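Local atomic coordinates of greglin (Schistocerca gregaria, PDB entry 4GI3), a protein that inhibits serine proteases, most strongly subtilisin and neutrophil elastase, and also chymotrypsin, pancreatic elastase and cathepsin G, but not pancreatic trypsin or neutrophil protease 3. Residues 42-45 / 49-52. Residues are numbered along the deposited sequence; the frame is centred on the assembly and turned at random.
Sequences YLFV and EVRK
Phe-44, the last residue of strand 41-44, packs its ring against the first turn of helix 47-57, where Val-50 and Glu-49 receive it. The side chains meet through apolar atoms, combining a CH-pi contact with aliphatic packing, and part of the ring rests on helix backbone. Over one face of the ring stands the backbone CA of Val-50, 4.2 Å from the Phe-44 ring centroid and 18° off the ring normal, displaced toward the rim. The CG2 methyl of the same valine lies on that same face, at the root of the ring, 3.5 Å from Phe-44 CB and 3.6 Å from Phe-44 CG. At Phe-44, CG lies opposite the carbonyl carbon (chi1 -81°), which swings the ring across to the helix. Its CD2 corner reaches the backbone between the two helical residues, 3.9 Å from Glu-49 C, with Glu-49 CB 4.0 Å from that same CD2. The second aliphatic contact joins Val-45 and Glu-49, whose side chains run alongside each other: Val-45 CG2 touches Glu-49 CG at 3.6 Å. Glu-49 then bends at chi2 (-61°) and carries its carboxylate away from the strand, one helical turn along to Lys-52. There a salt bridge forms, Lys-52 NZ lying 2.9 Å from Glu-49 OE2 on its syn side; the bond to OE1 is weak. At the helix start, the Glu-49 amide is hydrogen-bonded to OD1 of Asn-46. Greglin's small, disulfide-braced helix-on-sheet architecture is consistent with a Kazal-type inhibitor, and this contact seats the helix on the sheet's edge strand. Val-50 continues inward onto Val-32 and Val-34 of the central strand 32-36 and onto Tyr-61 of strand 61-63, while Glu-49 and Lys-52 lie against Cys-25 of strand 25-26, which is disulfide-bonded to Cys-48.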
loop_
_atom_site.group_PDB
_atom_site.type_symbol
_atom_site.label_atom_id
_atom_site.label_comp_id
_atom_site.label_asym_id
_atom_site.label_seq_id
_atom_site.Cartn_x
_atom_site.Cartn_y
_atom_site.Cartn_z
ATOM N N TYR B 42 -16.292 9.186 17.926
ATOM C CA TYR B 42 -15.344 9.352 16.820
ATOM C C TYR B 42 -15.166 8.064 16.042
ATOM O O TYR B 42 -14.898 7.022 16.644
ATOM C CB TYR B 42 -13.977 9.829 17.354
ATOM C CG TYR B 42 -14.029 11.168 18.057
ATOM C CD1 TYR B 42 -14.099 11.247 19.445
ATOM C CD2 TYR B 42 -14.020 12.359 17.335
ATOM C CE1 TYR B 42 -14.151 12.476 20.100
ATOM C CE2 TYR B 42 -14.094 13.596 17.978
ATOM C CZ TYR B 42 -14.160 13.650 19.362
ATOM O OH TYR B 42 -14.216 14.868 20.004
ATOM N N LEU B 43 -15.339 8.121 14.704
ATOM C CA LEU B 43 -15.121 6.970 13.820
ATOM C C LEU B 43 -13.673 7.057 13.312
ATOM O O LEU B 43 -13.307 8.023 12.643
ATOM C CB LEU B 43 -16.130 6.948 12.654
ATOM C CG LEU B 43 -16.184 5.668 11.803
ATOM C CD1 LEU B 43 -16.893 4.534 12.531
ATOM C CD2 LEU B 43 -16.895 5.915 10.484
ATOM N N PHE B 44 -12.825 6.113 13.721
ATOM C CA PHE B 44 -11.425 6.091 13.306
ATOM C C PHE B 44 -11.286 5.148 12.110
ATOM O O PHE B 44 -12.078 4.226 11.973
ATOM C CB PHE B 44 -10.522 5.642 14.466
ATOM C CG PHE B 44 -10.159 6.706 15.472
ATOM C CD1 PHE B 44 -11.041 7.054 16.492
ATOM C CD2 PHE B 44 -8.928 7.348 15.416
ATOM C CE1 PHE B 44 -10.697 8.031 17.432
ATOM C CE2 PHE B 44 -8.579 8.312 16.367
ATOM C CZ PHE B 44 -9.465 8.640 17.376
ATOM N N VAL B 45 -10.299 5.391 11.221
ATOM C CA VAL B 45 -10.118 4.552 10.029
ATOM C C VAL B 45 -9.861 3.056 10.326
ATOM O O VAL B 45 -10.231 2.213 9.522
ATOM C CB VAL B 45 -9.112 5.151 9.021
ATOM C CG1 VAL B 45 -9.664 6.450 8.429
ATOM C CG2 VAL B 45 -7.773 5.403 9.682
ATOM N N GLU B 49 -5.153 3.200 14.482
ATOM C CA GLU B 49 -5.228 4.660 14.655
ATOM C C GLU B 49 -5.801 5.061 16.023
ATOM O O GLU B 49 -5.296 6.010 16.630
ATOM C CB GLU B 49 -5.983 5.333 13.509
ATOM C CG GLU B 49 -5.223 5.337 12.176
ATOM C CD GLU B 49 -3.878 6.046 12.067
ATOM O OE1 GLU B 49 -3.100 5.671 11.160
ATOM O OE2 GLU B 49 -3.603 6.976 12.859
ATOM N N VAL B 50 -6.799 4.303 16.525
ATOM C CA VAL B 50 -7.389 4.554 17.855
ATOM C C VAL B 50 -6.300 4.381 18.916
ATOM O O VAL B 50 -6.144 5.244 19.783
ATOM C CB VAL B 50 -8.592 3.643 18.208
ATOM C CG1 VAL B 50 -9.268 4.142 19.480
ATOM C CG2 VAL B 50 -9.603 3.548 17.087
ATOM N N ARG B 51 -5.552 3.249 18.847
ATOM C CA ARG B 51 -4.473 2.910 19.773
ATOM C C ARG B 51 -3.351 3.945 19.773
ATOM O O ARG B 51 -2.797 4.246 20.829
ATOM C CB ARG B 51 -3.913 1.518 19.474
ATOM C CG ARG B 51 -4.849 0.370 19.844
ATOM C CD ARG B 51 -4.147 -0.988 19.784
ATOM N NE ARG B 51 -3.959 -1.481 18.414
ATOM C CZ ARG B 51 -2.811 -1.432 17.738
ATOM N NH1 ARG B 51 -1.726 -0.905 18.295
ATOM N NH2 ARG B 51 -2.740 -1.908 16.503
ATOM N N LYS B 52 -3.032 4.496 18.587
ATOM C CA LYS B 52 -1.989 5.504 18.391
ATOM C C LYS B 52 -2.375 6.775 19.171
ATOM O O LYS B 52 -1.554 7.292 19.928
ATOM C CB LYS B 52 -1.843 5.805 16.890
ATOM C CG LYS B 52 -0.718 6.799 16.554
ATOM C CD LYS B 52 -0.824 7.388 15.142
ATOM C CE LYS B 52 -0.475 6.413 14.049
ATOM N NZ LYS B 52 -0.709 6.983 12.691
#